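Local coordinates for protein putative isohexenylglutaconyl-CoA hydratase (Pseudomonas aeruginosa, PDB 4ZU2) that probably hydrates isohexenylglutaconyl-CoA, a step of citronellate breakdown, as a member of the crotonase (enoyl-CoA hydratase/isomerase) family, at residues P13-L18 with Q203-A208. Residues are numbered along the deposited sequence; the frame is centred on the assembly and turned at random.
Sequences PIEGVL and QLRRCA
Glu15 OE1 and Arg205 NH2 form a salt bridge at 3.0 Å. The oxygen sits at the edge of the guanidinium, near its plane. The carboxylate is turned 85° against it, and the bridge is one oxygen to one nitrogen, not a side-by-side pair. Arg205 NH2 also touches Glu15 CB at 3.4 Å. Val17 CG2 lies over one guanidinium face, not over its centre, 4.0 Å from Arg205 CZ. Arg205 NH1 rests near Gly16 CA at 3.5 Å. It also lies 3.4 Å from Gly16 N, but both are donors and do not bond.

Glu15 and Gly16 are the central residues of a type II' turn that joins edge strand 9-14 to its antiparallel neighbour 17-22. Val17 N to Ile14 O (3.1 Å) and Ile14 N to Val17 O close the hairpin. Arg205 reaches over from the last turn of helix 190-205, and a turn at chi2 (-80°) helps carry its guanidinium to the hairpin. Arg53 links the two sides again, through backbone bonding with Gly16 and its NH2 on Arg205 O.

The contact thus ties the hairpin tip to the last turn of the helix by one charged pair, with Val17 supplying apolar cover. Its partly exposed setting probably tempers the strength of that pair.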
ATOM      1  N   PRO A  13      23.688  11.957 -22.530  1.00 30.76           N
ATOM      2  CA  PRO A  13      23.504  10.553 -22.942  1.00 30.39           C
ATOM      3  C   PRO A  13      24.771   9.666 -23.025  1.00 41.04           C
ATOM      4  O   PRO A  13      25.510   9.698 -24.002  1.00 44.32           O
ATOM      5  CB  PRO A  13      22.854  10.691 -24.331  1.00 31.11           C
ATOM      6  CG  PRO A  13      23.170  12.069 -24.793  1.00 25.41           C
ATOM      7  CD  PRO A  13      23.578  12.904 -23.651  1.00 24.16           C
ATOM      8  N   ILE A  14      24.975   8.832 -22.017  1.00 37.84           N
ATOM      9  CA  ILE A  14      26.070   7.868 -22.003  1.00 35.14           C
ATOM     10  C   ILE A  14      25.577   6.465 -22.384  1.00 36.43           C
ATOM     11  O   ILE A  14      25.177   5.689 -21.525  1.00 32.50           O
ATOM     12  CB  ILE A  14      26.724   7.782 -20.607  1.00 65.96           C
ATOM     13  CG1 ILE A  14      25.659   7.594 -19.498  1.00 95.01           C
ATOM     14  CG2 ILE A  14      27.497   9.052 -20.327  1.00 64.22           C
ATOM     15  CD1 ILE A  14      26.037   6.592 -18.360  1.00 53.16           C
ATOM     16  N   GLU A  15      25.630   6.142 -23.672  1.00 43.05           N
ATOM     17  CA  GLU A  15      25.311   4.806 -24.153  1.00 51.84           C
ATOM     18  C   GLU A  15      23.810   4.579 -24.095  1.00 51.76           C
ATOM     19  O   GLU A  15      23.071   5.163 -24.878  1.00 54.36           O
ATOM     20  CB  GLU A  15      26.061   3.726 -23.365  1.00 57.20           C
ATOM     21  CG  GLU A  15      27.562   3.860 -23.362  1.00 64.88           C
ATOM     22  CD  GLU A  15      28.191   3.216 -22.120  1.00 72.29           C
ATOM     23  OE1 GLU A  15      27.692   3.491 -20.997  1.00 76.31           O
ATOM     24  OE2 GLU A  15      29.170   2.432 -22.264  1.00 69.04           O
ATOM     25  N   GLY A  16      23.357   3.728 -23.187  1.00 49.33           N
ATOM     26  CA  GLY A  16      21.936   3.509 -23.011  1.00 42.98           C
ATOM     27  C   GLY A  16      21.327   4.340 -21.889  1.00 39.11           C
ATOM     28  O   GLY A  16      20.125   4.235 -21.669  1.00 43.40           O
ATOM     29  N   VAL A  17      22.130   5.169 -21.204  1.00 30.88           N
ATOM     30  CA  VAL A  17      21.649   5.936 -20.039  1.00 30.49           C
ATOM     31  C   VAL A  17      21.559   7.420 -20.364  1.00 33.01           C
ATOM     32  O   VAL A  17      22.550   8.021 -20.721  1.00 34.50           O
ATOM     33  CB  VAL A  17      22.522   5.697 -18.803  1.00 22.23           C
ATOM     34  CG1 VAL A  17      22.005   6.478 -17.638  1.00 27.28           C
ATOM     35  CG2 VAL A  17      22.562   4.174 -18.498  1.00 18.31           C
ATOM     36  N   LEU A  18      20.355   7.982 -20.325  1.00 32.39           N
ATOM     37  CA  LEU A  18      20.180   9.434 -20.539  1.00 30.19           C
ATOM     38  C   LEU A  18      20.037  10.116 -19.168  1.00 31.94           C
ATOM     39  O   LEU A  18      19.043   9.925 -18.472  1.00 33.57           O
ATOM     40  CB  LEU A  18      18.992   9.736 -21.447  1.00 30.58           C
ATOM     41  CG  LEU A  18      18.543  11.211 -21.601  1.00 26.79           C
ATOM     42  CD1 LEU A  18      19.653  12.104 -22.140  1.00 27.45           C
ATOM     43  CD2 LEU A  18      17.352  11.292 -22.521  1.00 22.77           C
ATOM     44  N   GLN A 203      22.730  -3.137 -12.166  1.00 30.28           N
ATOM     45  CA  GLN A 203      21.626  -4.091 -12.042  1.00 31.50           C
ATOM     46  C   GLN A 203      20.683  -4.019 -13.225  1.00 34.52           C
ATOM     47  O   GLN A 203      20.176  -5.030 -13.706  1.00 36.85           O
ATOM     48  CB  GLN A 203      20.836  -3.835 -10.781  1.00 30.11           C
ATOM     49  CG  GLN A 203      21.660  -4.056  -9.547  1.00 31.92           C
ATOM     50  CD  GLN A 203      20.893  -3.744  -8.283  1.00 34.36           C
ATOM     51  OE1 GLN A 203      20.412  -2.634  -8.084  1.00 34.32           O
ATOM     52  NE2 GLN A 203      20.757  -4.736  -7.432  1.00 36.97           N
ATOM     53  N   LEU A 204      20.454  -2.798 -13.689  1.00 33.52           N
ATOM     54  CA  LEU A 204      19.520  -2.543 -14.765  1.00 28.35           C
ATOM     55  C   LEU A 204      20.015  -3.058 -16.099  1.00 32.07           C
ATOM     56  O   LEU A 204      19.209  -3.391 -16.983  1.00 29.59           O
ATOM     57  CB  LEU A 204      19.280  -1.023 -14.830  1.00 23.37           C
ATOM     58  CG  LEU A 204      18.490  -0.358 -15.954  1.00 19.83           C
ATOM     59  CD1 LEU A 204      19.287  -0.181 -17.235  1.00 17.54           C
ATOM     60  CD2 LEU A 204      17.185  -1.046 -16.200  1.00 19.63           C
ATOM     61  N   ARG A 205      21.334  -3.089 -16.280  1.00 34.55           N
ATOM     62  CA  ARG A 205      21.898  -3.451 -17.586  1.00 33.04           C
ATOM     63  C   ARG A 205      21.812  -4.971 -17.843  1.00 29.79           C
ATOM     64  O   ARG A 205      21.942  -5.414 -19.004  1.00 24.99           O
ATOM     65  CB  ARG A 205      23.358  -2.953 -17.725  1.00 37.39           C
ATOM     66  CG  ARG A 205      23.550  -1.409 -17.690  1.00 63.09           C
ATOM     67  CD  ARG A 205      23.251  -0.709 -19.022  1.00 61.18           C
ATOM     68  NE  ARG A 205      24.159   0.415 -19.285  1.00 54.88           N
ATOM     69  CZ  ARG A 205      24.248   1.087 -20.446  1.00 45.11           C
ATOM     70  NH1 ARG A 205      23.497   0.783 -21.498  1.00 31.54           N
ATOM     71  NH2 ARG A 205      25.108   2.085 -20.561  1.00 50.75           N
ATOM     72  N   ARG A 206      21.618  -5.750 -16.765  1.00 27.27           N
ATOM     73  CA  ARG A 206      21.294  -7.169 -16.841  1.00 28.01           C
ATOM     74  C   ARG A 206      19.954  -7.363 -17.566  1.00 34.20           C
ATOM     75  O   ARG A 206      19.710  -8.399 -18.168  1.00 36.64           O
ATOM     76  CB  ARG A 206      21.093  -7.796 -15.441  1.00 32.72           C
ATOM     77  CG  ARG A 206      22.167  -7.646 -14.397  1.00 37.54           C
ATOM     78  CD  ARG A 206      23.482  -8.150 -14.909  1.00 49.21           C
ATOM     79  NE  ARG A 206      24.559  -7.968 -13.935  1.00 55.35           N
ATOM     80  CZ  ARG A 206      25.419  -6.943 -13.926  1.00 55.46           C
ATOM     81  NH1 ARG A 206      25.348  -5.975 -14.863  1.00 52.71           N
ATOM     82  NH2 ARG A 206      26.360  -6.888 -12.971  1.00 50.70           N
ATOM     83  N   CYS A 207      19.090  -6.349 -17.484  1.00 34.21           N
ATOM     84  CA  CYS A 207      17.677  -6.460 -17.820  1.00 32.73           C
ATOM     85  C   CYS A 207      17.374  -5.943 -19.216  1.00 30.49           C
ATOM     86  O   CYS A 207      17.766  -4.831 -19.586  1.00 30.26           O
ATOM     87  CB  CYS A 207      16.848  -5.706 -16.763  1.00 31.46           C
ATOM     88  SG  CYS A 207      17.023  -6.377 -15.055  1.00 22.12           S
ATOM     89  N   ALA A 208      16.687  -6.756 -20.012  1.00 26.58           N
ATOM     90  CA  ALA A 208      16.360  -6.373 -21.407  1.00 25.91           C
ATOM     91  C   ALA A 208      15.364  -5.201 -21.480  1.00 31.27           C
ATOM     92  O   ALA A 208      14.482  -5.065 -20.622  1.00 36.16           O
ATOM     93  CB  ALA A 208      15.792  -7.587 -22.176  1.00 22.87           C
TER